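Local coordinates for replication protein (Sphinx1.76-related DNA, PDB 6H24) that probably initiates plasmid replication as a Rep-family initiator, the chain here being its N-terminal winged-helix (WH1) domain, which pairs with a second copy in the crystal, at residues 43-49 with 107-113; 11-17 with 126-130; 23-27 with 52-56; 74-80 with 92-98. One frame throughout, in Å; residues are numbered along the deposited sequence.

Contact 1: 43-49 with 107-113; sequences DPLTVHA and ATVEIIF
Glu110 stands across from Thr46 in a non-hydrogen-bonded pair of two antiparallel strands, and its extended side chain can be traced outward atom by atom. Glu110 CB lies 3.9 Å from Leu45 O. Glu110 CG comes 4.0 Å from Thr46 OG1, the two side chains crossing at a slant. At the carboxylate, Glu110 OE1 runs alongside the proline ring, 3.5 Å from Pro44 CB, while OE2 forms a salt bridge with Arg85 of the second subunit, so an intrachain sheet contact doubles as part of the dimer interface. On this same face the Thr108 methyl CG2 sits over the His48 ring, 3.8 Å from the centroid, a CH-pi contact offset toward CD2. The other face is apolar. Val47 CB meets Val109 CG2 at 3.7 Å, and Leu45 CD1 reaches the edge of Phe113, 3.6 Å from CE2. Paired N-H and C=O groups tie Leu45 to Ile111 and Val47 to Val109, and Ala49 N adds a bond to Ala107 O (2.9 Å, 170° at the hydrogen) where helix 49-56 begins. Strand 45-48 is thus one edge of a three-stranded sheet whose centre is 108-113 and whose far strand is 97-103; Leu45 and Val47 lean on helix 19-34, while Val47 and Val109 also meet helix 60-75.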
loop_
_atom_site.group_PDB
_atom_site.type_symbol
_atom_site.label_atom_id
_atom_site.label_comp_id
_atom_site.label_asym_id
_atom_site.label_seq_id
_atom_site.Cartn_x
_atom_site.Cartn_y
_atom_site.Cartn_z
ATOM N N ASP A 43 -8.390 1.713 -7.624
ATOM C CA ASP A 43 -8.286 1.893 -9.070
ATOM C C ASP A 43 -7.028 2.661 -9.429
ATOM O O ASP A 43 -6.795 3.740 -8.866
ATOM C CB ASP A 43 -9.508 2.648 -9.594
ATOM C CG ASP A 43 -10.802 1.888 -9.383
ATOM O OD1 ASP A 43 -10.747 0.656 -9.199
ATOM O OD2 ASP A 43 -11.872 2.531 -9.393
ATOM N N PRO A 44 -6.209 2.178 -10.365
ATOM C CA PRO A 44 -5.022 2.943 -10.747
ATOM C C PRO A 44 -5.369 4.248 -11.433
ATOM O O PRO A 44 -6.335 4.346 -12.195
ATOM C CB PRO A 44 -4.282 2.011 -11.717
ATOM C CG PRO A 44 -4.772 0.664 -11.404
ATOM C CD PRO A 44 -6.206 0.840 -10.986
ATOM N N LEU A 45 -4.528 5.237 -11.176
ATOM C CA LEU A 45 -4.616 6.556 -11.783
ATOM C C LEU A 45 -3.452 6.713 -12.748
ATOM O O LEU A 45 -2.303 6.468 -12.378
ATOM C CB LEU A 45 -4.564 7.635 -10.709
ATOM C CG LEU A 45 -5.692 7.586 -9.685
ATOM C CD1 LEU A 45 -5.420 8.540 -8.550
ATOM C CD2 LEU A 45 -6.993 7.936 -10.371
ATOM N N THR A 46 -3.750 7.105 -13.981
ATOM C CA THR A 46 -2.727 7.284 -15.000
ATOM C C THR A 46 -2.202 8.716 -14.984
ATOM O O THR A 46 -2.958 9.667 -14.765
ATOM C CB THR A 46 -3.280 6.935 -16.384
ATOM O OG1 THR A 46 -3.677 5.555 -16.408
ATOM C CG2 THR A 46 -2.240 7.181 -17.475
ATOM N N VAL A 47 -0.893 8.853 -15.192
ATOM C CA VAL A 47 -0.239 10.141 -15.405
ATOM C C VAL A 47 0.586 10.051 -16.681
ATOM O O VAL A 47 1.403 9.135 -16.837
ATOM C CB VAL A 47 0.659 10.554 -14.224
ATOM C CG1 VAL A 47 1.409 11.848 -14.550
ATOM C CG2 VAL A 47 -0.163 10.717 -12.957
ATOM N N HIS A 48 0.355 10.984 -17.598
ATOM C CA HIS A 48 1.091 11.068 -18.847
ATOM C C HIS A 48 2.239 12.056 -18.725
ATOM O O HIS A 48 2.069 13.154 -18.189
ATOM C CB HIS A 48 0.179 11.507 -19.998
ATOM C CG HIS A 48 -0.805 10.467 -20.430
ATOM N ND1 HIS A 48 -1.910 10.121 -19.683
ATOM C CD2 HIS A 48 -0.858 9.711 -21.552
ATOM C CE1 HIS A 48 -2.592 9.185 -20.319
ATOM N NE2 HIS A 48 -1.972 8.916 -21.453
ATOM N N ALA A 49 3.412 11.671 -19.233
ATOM C CA ALA A 49 4.497 12.641 -19.332
ATOM C C ALA A 49 4.063 13.862 -20.138
ATOM O O ALA A 49 4.511 14.979 -19.859
ATOM C CB ALA A 49 5.738 12.003 -19.960
ATOM N N ALA A 107 5.242 6.451 -22.282
ATOM C CA ALA A 107 5.622 7.535 -21.375
ATOM C C ALA A 107 4.493 7.861 -20.402
ATOM O O ALA A 107 4.102 9.019 -20.235
ATOM C CB ALA A 107 6.032 8.787 -22.148
ATOM N N THR A 108 3.981 6.821 -19.749
ATOM C CA THR A 108 2.934 6.950 -18.747
ATOM C C THR A 108 3.326 6.178 -17.497
ATOM O O THR A 108 4.064 5.185 -17.562
ATOM C CB THR A 108 1.586 6.432 -19.265
ATOM O OG1 THR A 108 1.686 5.034 -19.559
ATOM C CG2 THR A 108 1.186 7.162 -20.526
ATOM N N VAL A 109 2.833 6.649 -16.356
ATOM C CA VAL A 109 2.968 5.955 -15.085
ATOM C C VAL A 109 1.571 5.773 -14.488
ATOM O O VAL A 109 0.588 6.354 -14.952
ATOM C CB VAL A 109 3.896 6.701 -14.103
ATOM C CG1 VAL A 109 5.308 6.840 -14.692
ATOM C CG2 VAL A 109 3.322 8.056 -13.755
ATOM N N GLU A 110 1.493 4.931 -13.461
ATOM C CA GLU A 110 0.241 4.598 -12.798
ATOM C C GLU A 110 0.502 4.526 -11.302
ATOM O O GLU A 110 1.520 3.979 -10.879
ATOM C CB GLU A 110 -0.308 3.245 -13.253
ATOM C CG GLU A 110 -1.057 3.230 -14.549
ATOM C CD GLU A 110 -1.752 1.902 -14.757
ATOM O OE1 GLU A 110 -1.715 1.059 -13.830
ATOM O OE2 GLU A 110 -2.316 1.689 -15.844
ATOM N N ILE A 111 -0.436 5.017 -10.496
ATOM C CA ILE A 111 -0.317 4.910 -9.049
ATOM C C ILE A 111 -1.680 4.583 -8.456
ATOM O O ILE A 111 -2.720 4.895 -9.039
ATOM C CB ILE A 111 0.247 6.189 -8.384
ATOM C CG1 ILE A 111 -0.700 7.384 -8.542
ATOM C CG2 ILE A 111 1.619 6.537 -8.962
ATOM C CD1 ILE A 111 -0.259 8.599 -7.741
ATOM N N ILE A 112 -1.670 3.930 -7.302
ATOM C CA ILE A 112 -2.856 3.799 -6.465
ATOM C C ILE A 112 -2.545 4.394 -5.100
ATOM O O ILE A 112 -1.572 3.993 -4.456
ATOM C CB ILE A 112 -3.319 2.344 -6.306
ATOM C CG1 ILE A 112 -3.474 1.652 -7.662
ATOM C CG2 ILE A 112 -4.654 2.325 -5.557
ATOM C CD1 ILE A 112 -3.964 0.208 -7.566
ATOM N N PHE A 113 -3.372 5.329 -4.650
ATOM C CA PHE A 113 -3.181 5.892 -3.322
ATOM C C PHE A 113 -3.589 4.900 -2.243
ATOM O O PHE A 113 -4.552 4.144 -2.397
ATOM C CB PHE A 113 -3.983 7.184 -3.173
ATOM C CG PHE A 113 -3.404 8.335 -3.926
ATOM C CD1 PHE A 113 -2.239 8.944 -3.491
ATOM C CD2 PHE A 113 -4.005 8.800 -5.081
ATOM C CE1 PHE A 113 -1.692 10.006 -4.184
ATOM C CE2 PHE A 113 -3.461 9.864 -5.781
ATOM C CZ PHE A 113 -2.311 10.475 -5.329
#

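Contact 2: 11-17 with 126-130; sequences MNASYNL and EQFTQ
Ser14 OG takes part in two hydrogen bonds. It accepts one from Gln127 NE2 (3.1 Å) and donates one to Met11 O, one turn back in the helix; this second contact is unusually short and its exact length doubtful. A chi1 of 79° sets OG between the backbone N and the carbonyl carbon, near Met11 O; with its proton spent there, OG can accept from Gln127 NE2. Gln127 reaches it with CG anti to its backbone N (chi1 -173°) and a bend at chi2, and the serine lies slightly tilted from the amide plane. Met11 slides past the same amide in the opposite direction, SD 3.7 Å from CD of Gln127. NE2 of Gln127 also comes 3.6 Å from Tyr15 CE1, with the amide and ring planes only 16° apart. Beside this bond, the far end of the Phe128 ring touches Ser14 and Leu17 obliquely: Phe128 CE1 is 3.9 Å from Ser14 CB, and Phe128 CZ is 3.8 Å from Leu17 CD2. Leu17 closes a type I turn begun at Ser14, and it and Phe128 both continue onto Ile25. In this winged-helix domain the contact joins the C-terminal end of helix 2-14 to that of helix 121-128, beside helix 19-34.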
loop_
_atom_site.group_PDB
_atom_site.type_symbol
_atom_site.label_atom_id
_atom_site.label_comp_id
_atom_site.label_asym_id
_atom_site.label_seq_id
_atom_site.Cartn_x
_atom_site.Cartn_y
_atom_site.Cartn_z
ATOM N N MET A 11 0.345 16.260 6.396
ATOM C CA MET A 11 0.880 17.532 5.925
ATOM C C MET A 11 2.329 17.717 6.361
ATOM O O MET A 11 3.162 18.196 5.583
ATOM C CB MET A 11 0.020 18.689 6.439
ATOM C CG MET A 11 -1.411 18.729 5.909
ATOM S SD MET A 11 -1.542 18.663 4.104
ATOM C CE MET A 11 -2.265 17.037 3.886
ATOM N N ASN A 12 2.657 17.333 7.597
ATOM C CA ASN A 12 4.042 17.422 8.036
ATOM C C ASN A 12 4.923 16.495 7.209
ATOM O O ASN A 12 6.048 16.854 6.841
ATOM C CB ASN A 12 4.148 17.088 9.523
ATOM C CG ASN A 12 3.864 18.287 10.408
ATOM O OD1 ASN A 12 4.523 19.320 10.302
ATOM N ND2 ASN A 12 2.887 18.150 11.296
ATOM N N ALA A 13 4.428 15.293 6.905
ATOM C CA ALA A 13 5.188 14.374 6.063
ATOM C C ALA A 13 5.318 14.893 4.636
ATOM O O ALA A 13 6.308 14.600 3.953
ATOM C CB ALA A 13 4.525 12.995 6.076
ATOM N N SER A 14 4.343 15.676 4.173
ATOM C CA SER A 14 4.365 16.173 2.800
ATOM C C SER A 14 5.585 17.039 2.514
ATOM O O SER A 14 6.030 17.113 1.362
ATOM C CB SER A 14 3.074 16.948 2.516
ATOM O OG SER A 14 3.111 18.263 3.046
ATOM N N TYR A 15 6.141 17.704 3.533
ATOM C CA TYR A 15 7.325 18.529 3.331
ATOM C C TYR A 15 8.522 17.724 2.846
ATOM O O TYR A 15 9.475 18.313 2.321
ATOM C CB TYR A 15 7.722 19.248 4.621
ATOM C CG TYR A 15 6.708 20.220 5.185
ATOM C CD1 TYR A 15 5.825 20.909 4.361
ATOM C CD2 TYR A 15 6.650 20.462 6.551
ATOM C CE1 TYR A 15 4.908 21.809 4.889
ATOM C CE2 TYR A 15 5.740 21.352 7.086
ATOM C CZ TYR A 15 4.871 22.022 6.254
ATOM O OH TYR A 15 3.970 22.908 6.802
ATOM N N ASN A 16 8.513 16.407 3.038
ATOM C CA ASN A 16 9.662 15.593 2.662
ATOM C C ASN A 16 9.650 15.218 1.189
ATOM O O ASN A 16 10.692 14.823 0.653
ATOM C CB ASN A 16 9.688 14.299 3.479
ATOM C CG ASN A 16 9.584 14.544 4.964
ATOM O OD1 ASN A 16 10.143 15.505 5.490
ATOM N ND2 ASN A 16 8.858 13.671 5.654
ATOM N N LEU A 17 8.499 15.318 0.529
ATOM C CA LEU A 17 8.413 14.944 -0.871
ATOM C C LEU A 17 9.182 15.944 -1.723
ATOM O O LEU A 17 9.094 17.156 -1.517
ATOM C CB LEU A 17 6.956 14.911 -1.331
ATOM C CG LEU A 17 6.155 13.633 -1.104
ATOM C CD1 LEU A 17 6.231 13.192 0.350
ATOM C CD2 LEU A 17 4.714 13.841 -1.560
ATOM N N GLU A 126 -4.391 21.130 -2.354
ATOM C CA GLU A 126 -4.192 22.474 -1.819
ATOM C C GLU A 126 -2.743 22.681 -1.401
ATOM O O GLU A 126 -2.123 23.698 -1.735
ATOM C CB GLU A 126 -5.115 22.707 -0.616
ATOM C CG GLU A 126 -6.600 22.664 -0.945
ATOM C CD GLU A 126 -7.489 22.635 0.292
ATOM O OE1 GLU A 126 -6.968 22.752 1.422
ATOM O OE2 GLU A 126 -8.719 22.490 0.128
ATOM N N GLN A 127 -2.183 21.702 -0.687
ATOM C CA GLN A 127 -0.821 21.802 -0.180
ATOM C C GLN A 127 0.184 21.985 -1.307
ATOM O O GLN A 127 1.167 22.723 -1.165
ATOM C CB GLN A 127 -0.500 20.531 0.618
ATOM C CG GLN A 127 0.817 20.548 1.360
ATOM C CD GLN A 127 0.725 21.275 2.681
ATOM O OE1 GLN A 127 -0.182 22.085 2.897
ATOM N NE2 GLN A 127 1.661 20.988 3.581
ATOM N N PHE A 128 -0.022 21.279 -2.411
ATOM C CA PHE A 128 0.935 21.205 -3.506
ATOM C C PHE A 128 0.722 22.222 -4.615
ATOM O O PHE A 128 1.638 22.429 -5.416
ATOM C CB PHE A 128 0.912 19.786 -4.085
ATOM C CG PHE A 128 1.414 18.726 -3.132
ATOM C CD1 PHE A 128 2.215 19.054 -2.047
ATOM C CD2 PHE A 128 1.054 17.405 -3.311
ATOM C CE1 PHE A 128 2.670 18.073 -1.176
ATOM C CE2 PHE A 128 1.504 16.424 -2.442
ATOM C CZ PHE A 128 2.306 16.760 -1.373
ATOM N N THR A 129 -0.452 22.841 -4.717
ATOM C CA THR A 129 -0.668 23.802 -5.787
ATOM C C THR A 129 0.194 25.034 -5.570
ATOM O O THR A 129 0.202 25.621 -4.481
ATOM C CB THR A 129 -2.135 24.223 -5.872
ATOM O OG1 THR A 129 -2.951 23.089 -6.177
ATOM C CG2 THR A 129 -2.310 25.279 -6.964
ATOM N N GLN A 130 0.908 25.428 -6.611
ATOM C CA GLN A 130 1.721 26.628 -6.591
ATOM C C GLN A 130 1.130 27.627 -7.570
ATOM O O GLN A 130 0.483 27.254 -8.553
ATOM C CB GLN A 130 3.175 26.330 -6.953
ATOM C CG GLN A 130 3.905 25.554 -5.878
ATOM C CD GLN A 130 5.230 25.017 -6.363
ATOM O OE1 GLN A 130 5.596 25.195 -7.525
ATOM N NE2 GLN A 130 5.955 24.345 -5.478
#

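Contact 3: 23-27 with 52-56; sequences RLILL and YINQF
Arg23 lays its extended chain across one face of the Phe56 ring. Arg23 CD stands almost straight above the centre, 3.7 Å from the centroid in a CH-pi contact, and Arg23 NE is farther toward the rim, 3.3 Å from CD1 of Phe56. The guanidinium, inclined 26° to the ring and offset toward its rim, reaches past the CD1 side. Tyr52 meets the same arginine differently, offering its ring edge to Arg23 CD (4.0 Å from Tyr52 CE1). Its hydroxyl lies near the guanidinium plane, where a water 2.7 Å from Tyr52 OH also takes a weak bond from Arg23 NH1. Segments 23-27 and 52-56 run at 99° to each other; their helices are the first and second of the winged-helix core, the second leading into helix 60-75, onto which Tyr52 also packs. One turn along from Arg23, the Leu27 and Tyr52 side chains cross at about a right angle, CD1 of Leu27 3.6 Å from Tyr52 CB. Leu27 CD2 passes Gln55 CG at 3.7 Å and touches the Phe56 edge, 3.9 Å from CE2. Because Tyr52 has CG anti to its backbone N (chi1 -176°), its ring swings back toward helix 19-34 beside Arg23.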
loop_
_atom_site.group_PDB
_atom_site.type_symbol
_atom_site.label_atom_id
_atom_site.label_comp_id
_atom_site.label_asym_id
_atom_site.label_seq_id
_atom_site.Cartn_x
_atom_site.Cartn_y
_atom_site.Cartn_z
ATOM N N ARG A 23 4.304 17.041 -7.853
ATOM C CA ARG A 23 3.678 17.226 -9.153
ATOM C C ARG A 23 3.095 15.922 -9.679
ATOM O O ARG A 23 2.047 15.933 -10.337
ATOM C CB ARG A 23 4.694 17.819 -10.127
ATOM C CG ARG A 23 4.990 19.278 -9.816
ATOM C CD ARG A 23 6.101 19.814 -10.676
ATOM N NE ARG A 23 6.238 21.261 -10.556
ATOM C CZ ARG A 23 7.232 21.954 -11.101
ATOM N NH1 ARG A 23 8.180 21.322 -11.777
ATOM N NH2 ARG A 23 7.288 23.270 -10.955
ATOM N N LEU A 24 3.749 14.792 -9.407
ATOM C CA LEU A 24 3.160 13.504 -9.759
ATOM C C LEU A 24 1.768 13.376 -9.146
ATOM O O LEU A 24 0.806 12.975 -9.817
ATOM C CB LEU A 24 4.070 12.372 -9.290
ATOM C CG LEU A 24 3.499 10.956 -9.356
ATOM C CD1 LEU A 24 3.279 10.516 -10.786
ATOM C CD2 LEU A 24 4.443 9.994 -8.652
ATOM N N ILE A 25 1.648 13.705 -7.859
ATOM C CA ILE A 25 0.358 13.605 -7.175
ATOM C C ILE A 25 -0.644 14.588 -7.769
ATOM O O ILE A 25 -1.797 14.228 -8.046
ATOM C CB ILE A 25 0.543 13.813 -5.660
ATOM C CG1 ILE A 25 1.265 12.610 -5.054
ATOM C CG2 ILE A 25 -0.802 14.036 -4.966
ATOM C CD1 ILE A 25 1.719 12.834 -3.624
ATOM N N LEU A 26 -0.228 15.845 -7.963
ATOM C CA LEU A 26 -1.127 16.842 -8.539
ATOM C C LEU A 26 -1.609 16.401 -9.917
ATOM O O LEU A 26 -2.792 16.551 -10.251
ATOM C CB LEU A 26 -0.432 18.207 -8.623
ATOM N N LEU A 27 -0.704 15.860 -10.736
ATOM C CA LEU A 27 -1.084 15.443 -12.079
ATOM C C LEU A 27 -2.070 14.283 -12.041
ATOM O O LEU A 27 -2.993 14.225 -12.860
ATOM C CB LEU A 27 0.163 15.052 -12.874
ATOM C CG LEU A 27 1.110 16.192 -13.241
ATOM C CD1 LEU A 27 2.433 15.596 -13.709
ATOM C CD2 LEU A 27 0.511 17.096 -14.303
ATOM N N TYR A 52 2.547 16.253 -17.781
ATOM C CA TYR A 52 3.604 16.902 -17.008
ATOM C C TYR A 52 4.216 18.032 -17.815
ATOM O O TYR A 52 4.382 19.153 -17.310
ATOM C CB TYR A 52 4.629 15.830 -16.595
ATOM C CG TYR A 52 5.784 16.257 -15.703
ATOM C CD1 TYR A 52 5.632 17.238 -14.731
ATOM C CD2 TYR A 52 7.000 15.590 -15.765
ATOM C CE1 TYR A 52 6.694 17.596 -13.902
ATOM C CE2 TYR A 52 8.057 15.933 -14.940
ATOM C CZ TYR A 52 7.899 16.933 -14.010
ATOM O OH TYR A 52 8.965 17.261 -13.196
ATOM N N ILE A 53 4.491 17.769 -19.089
ATOM C CA ILE A 53 5.011 18.793 -19.987
ATOM C C ILE A 53 4.012 19.938 -20.127
ATOM O O ILE A 53 4.374 21.115 -20.016
ATOM C CB ILE A 53 5.339 18.163 -21.353
ATOM C CG1 ILE A 53 6.531 17.216 -21.221
ATOM C CG2 ILE A 53 5.607 19.237 -22.395
ATOM C CD1 ILE A 53 6.660 16.250 -22.373
ATOM N N ASN A 54 2.734 19.611 -20.357
ATOM C CA ASN A 54 1.737 20.650 -20.601
ATOM C C ASN A 54 1.444 21.464 -19.347
ATOM O O ASN A 54 1.145 22.661 -19.442
ATOM C CB ASN A 54 0.434 20.040 -21.121
ATOM C CG ASN A 54 0.533 19.572 -22.558
ATOM O OD1 ASN A 54 1.414 19.997 -23.304
ATOM N ND2 ASN A 54 -0.382 18.697 -22.957
ATOM N N GLN A 55 1.508 20.838 -18.172
ATOM C CA GLN A 55 1.130 21.540 -16.951
ATOM C C GLN A 55 2.279 22.370 -16.390
ATOM O O GLN A 55 2.048 23.455 -15.848
ATOM C CB GLN A 55 0.641 20.540 -15.903
ATOM C CG GLN A 55 -0.799 20.076 -16.099
ATOM C CD GLN A 55 -1.816 21.097 -15.615
ATOM O OE1 GLN A 55 -1.541 21.884 -14.710
ATOM N NE2 GLN A 55 -3.000 21.085 -16.219
ATOM N N PHE A 56 3.522 21.896 -16.509
ATOM C CA PHE A 56 4.635 22.525 -15.808
ATOM C C PHE A 56 5.760 22.997 -16.711
ATOM O O PHE A 56 6.735 23.568 -16.206
ATOM C CB PHE A 56 5.160 21.565 -14.735
ATOM C CG PHE A 56 4.176 21.342 -13.634
ATOM C CD1 PHE A 56 3.972 22.319 -12.675
ATOM C CD2 PHE A 56 3.390 20.208 -13.603
ATOM C CE1 PHE A 56 3.044 22.140 -11.670
ATOM C CE2 PHE A 56 2.458 20.024 -12.604
ATOM C CZ PHE A 56 2.283 20.995 -11.638
HETATM O O HOH W 1 9.262 18.986 -11.117
#

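Contact 4: 74-80 with 92-98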
loop_
_atom_site.group_PDB
_atom_site.type_symbol
_atom_site.label_atom_id
_atom_site.label_comp_id
_atom_site.label_asym_id
_atom_site.label_seq_id
_atom_site.Cartn_x
_atom_site.Cartn_y
_atom_site.Cartn_z
ATOM N N LEU A 74 8.305 8.065 -4.098
ATOM C CA LEU A 74 7.065 8.179 -3.334
ATOM C C LEU A 74 6.656 6.837 -2.740
ATOM O O LEU A 74 6.174 6.767 -1.602
ATOM C CB LEU A 74 5.961 8.723 -4.243
ATOM C CG LEU A 74 4.586 8.923 -3.610
ATOM C CD1 LEU A 74 4.704 9.868 -2.442
ATOM C CD2 LEU A 74 3.577 9.451 -4.623
ATOM N N PHE A 75 6.822 5.765 -3.512
ATOM C CA PHE A 75 6.501 4.411 -3.063
ATOM C C PHE A 75 7.313 4.012 -1.835
ATOM O O PHE A 75 6.838 3.229 -1.009
ATOM C CB PHE A 75 6.734 3.481 -4.259
ATOM C CG PHE A 75 6.398 2.039 -4.025
ATOM C CD1 PHE A 75 5.109 1.568 -4.177
ATOM C CD2 PHE A 75 7.401 1.138 -3.721
ATOM C CE1 PHE A 75 4.818 0.234 -4.001
ATOM C CE2 PHE A 75 7.116 -0.206 -3.536
ATOM C CZ PHE A 75 5.822 -0.658 -3.675
ATOM N N ALA A 76 8.510 4.576 -1.658
ATOM C CA ALA A 76 9.345 4.223 -0.519
ATOM C C ALA A 76 8.933 4.894 0.785
ATOM O O ALA A 76 9.413 4.483 1.849
ATOM C CB ALA A 76 10.801 4.582 -0.819
ATOM N N ARG A 77 8.058 5.892 0.739
ATOM C CA ARG A 77 7.764 6.702 1.912
ATOM C C ARG A 77 6.664 6.090 2.781
ATOM O O ARG A 77 5.866 5.256 2.342
ATOM C CB ARG A 77 7.362 8.111 1.475
ATOM C CG ARG A 77 8.449 8.815 0.676
ATOM C CD ARG A 77 8.143 10.277 0.486
ATOM N NE ARG A 77 9.125 10.901 -0.387
ATOM C CZ ARG A 77 10.292 11.378 0.025
ATOM N NH1 ARG A 77 10.624 11.316 1.308
ATOM N NH2 ARG A 77 11.132 11.918 -0.846
ATOM N N GLN A 78 6.628 6.543 4.033
ATOM C CA GLN A 78 5.622 6.127 5.004
ATOM C C GLN A 78 5.375 7.278 5.971
ATOM O O GLN A 78 6.196 8.190 6.106
ATOM C CB GLN A 78 6.067 4.864 5.759
ATOM C CG GLN A 78 7.339 5.031 6.588
ATOM C CD GLN A 78 7.777 3.738 7.267
ATOM O OE1 GLN A 78 7.569 3.551 8.465
ATOM N NE2 GLN A 78 8.368 2.838 6.496
ATOM N N PHE A 79 4.216 7.241 6.630
ATOM C CA PHE A 79 3.914 8.184 7.706
ATOM C C PHE A 79 3.092 7.474 8.776
ATOM O O PHE A 79 2.449 6.452 8.521
ATOM C CB PHE A 79 3.190 9.439 7.176
ATOM C CG PHE A 79 1.794 9.190 6.669
ATOM C CD1 PHE A 79 1.576 8.616 5.426
ATOM C CD2 PHE A 79 0.699 9.591 7.414
ATOM C CE1 PHE A 79 0.287 8.405 4.958
ATOM C CE2 PHE A 79 -0.588 9.388 6.952
ATOM C CZ PHE A 79 -0.795 8.803 5.724
ATOM N N SER A 80 3.132 8.027 9.992
ATOM C CA SER A 80 2.532 7.396 11.159
ATOM C C SER A 80 1.622 8.374 11.890
ATOM O O SER A 80 1.833 9.591 11.861
ATOM C CB SER A 80 3.605 6.879 12.121
ATOM O OG SER A 80 4.397 5.882 11.500
ATOM N N ILE A 92 -0.881 3.634 13.868
ATOM C CA ILE A 92 -0.911 3.262 12.456
ATOM C C ILE A 92 0.340 3.740 11.731
ATOM O O ILE A 92 0.851 4.837 11.994
ATOM C CB ILE A 92 -2.165 3.842 11.770
ATOM C CG1 ILE A 92 -3.421 3.204 12.361
ATOM C CG2 ILE A 92 -2.113 3.639 10.273
ATOM C CD1 ILE A 92 -4.699 3.872 11.918
ATOM N N THR A 93 0.831 2.913 10.812
ATOM C CA THR A 93 1.801 3.335 9.808
ATOM C C THR A 93 1.218 3.069 8.425
ATOM O O THR A 93 0.724 1.967 8.156
ATOM C CB THR A 93 3.132 2.614 9.977
ATOM O OG1 THR A 93 3.611 2.821 11.310
ATOM C CG2 THR A 93 4.153 3.147 8.985
ATOM N N SER A 94 1.287 4.070 7.544
ATOM C CA SER A 94 0.671 4.000 6.226
ATOM C C SER A 94 1.676 4.375 5.151
ATOM O O SER A 94 2.606 5.144 5.394
ATOM C CB SER A 94 -0.550 4.950 6.109
ATOM O OG SER A 94 -1.135 4.909 4.813
ATOM N N ARG A 95 1.478 3.811 3.962
ATOM C CA ARG A 95 2.124 4.289 2.756
ATOM C C ARG A 95 1.377 5.496 2.190
ATOM O O ARG A 95 0.241 5.787 2.572
ATOM C CB ARG A 95 2.172 3.184 1.698
ATOM C CG ARG A 95 3.021 1.968 2.075
ATOM C CD ARG A 95 4.452 2.360 2.330
ATOM N NE ARG A 95 5.290 1.200 2.620
ATOM C CZ ARG A 95 6.581 1.264 2.881
ATOM N NH1 ARG A 95 7.222 2.428 2.863
ATOM N NH2 ARG A 95 7.255 0.151 3.142
ATOM N N TRP A 96 2.036 6.201 1.267
ATOM C CA TRP A 96 1.342 7.167 0.418
ATOM C C TRP A 96 0.616 6.461 -0.724
ATOM O O TRP A 96 -0.539 6.778 -1.027
ATOM C CB TRP A 96 2.338 8.179 -0.161
ATOM C CG TRP A 96 2.846 9.180 0.811
ATOM C CD1 TRP A 96 3.762 8.972 1.799
ATOM C CD2 TRP A 96 2.507 10.574 0.865
ATOM N NE1 TRP A 96 4.005 10.144 2.475
ATOM C CE2 TRP A 96 3.244 11.143 1.922
ATOM C CE3 TRP A 96 1.657 11.392 0.117
ATOM C CZ2 TRP A 96 3.147 12.490 2.262
ATOM C CZ3 TRP A 96 1.561 12.728 0.457
ATOM C CH2 TRP A 96 2.304 13.267 1.516
ATOM N N VAL A 97 1.283 5.497 -1.355
ATOM C CA VAL A 97 0.750 4.741 -2.478
ATOM C C VAL A 97 0.983 3.254 -2.211
ATOM O O VAL A 97 2.011 2.867 -1.647
ATOM C CB VAL A 97 1.405 5.174 -3.810
ATOM C CG1 VAL A 97 0.978 6.578 -4.206
ATOM C CG2 VAL A 97 2.938 5.115 -3.702
ATOM N N SER A 98 0.009 2.427 -2.584
ATOM C CA SER A 98 0.119 0.985 -2.425
ATOM C C SER A 98 0.744 0.303 -3.632
ATOM O O SER A 98 1.185 -0.853 -3.519
ATOM C CB SER A 98 -1.266 0.379 -2.185
ATOM O OG SER A 98 -2.149 0.723 -3.240
HETATM O O HOH W 2 4.453 5.339 -0.047
HETATM O O HOH W 3 4.468 1.929 -0.809
HETATM O O HOH W 4 6.117 10.328 4.357
#
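Phe79 and Ser94 form an antiparallel hydrogen-bonded pair, with N to O distances of 2.9 Å from Phe79 N to Ser94 O and 2.8 Å from Ser94 N to Phe79 O. Next to them Ser80 OG and Thr93 OG1 share a hydrogen bond of 3.2 Å on the face that also carries Gln78. On the opposite face, Phe79 turns its edge to the Trp96 indole in an edge-to-face pair, planes 61° apart. A chi1 of 68° folds the Phe79 ring back over its partner strand, where CE1 comes 3.7 Å from Ser94 CB. Leu74 CD1 packs on Trp96 CB at 3.7 Å, beside the indole, and a water links NE1 to Gln78 O. A second water accepts from Trp96 N and lies within hydrogen-bonding distance of Leu74 O and Arg77 O, at the bend between helix 60-75 and strand 78-85. Arg95 NH1 approaches Arg77 O from above the carbonyl plane (3.2 Å), although that oxygen lies in the guanidinium plane; NH2 bonds to Phe75 O of the second subunit. This is the base of a beta hairpin inserted between helix 60-75 and strand 97-103 of the winged helix, and its strand 88-95 pairs with the second subunit, carrying the sheet across the dimer interface.

From the N terminus, contact 2 opens first, at 11-17, and closes last, at 126-130, so its loop encloses the other three. Contact 3 opens at 23-27; before it closes at 52-56, strand 45-48 has already opened contact 1, and the two cross, interlocking helix 19-34, the first sheet strand and helix 49-56. Contact 4 follows contact 3 in series and is nested inside contact 1, which closes only at 107-113. Ile25 of helix 19-34 is the common hub, touching Leu17 and Phe128 of contact 2, Leu74 and Trp96 of contact 4, and Phe113 of contact 1. Contacts 1 and 4 both reach the second subunit.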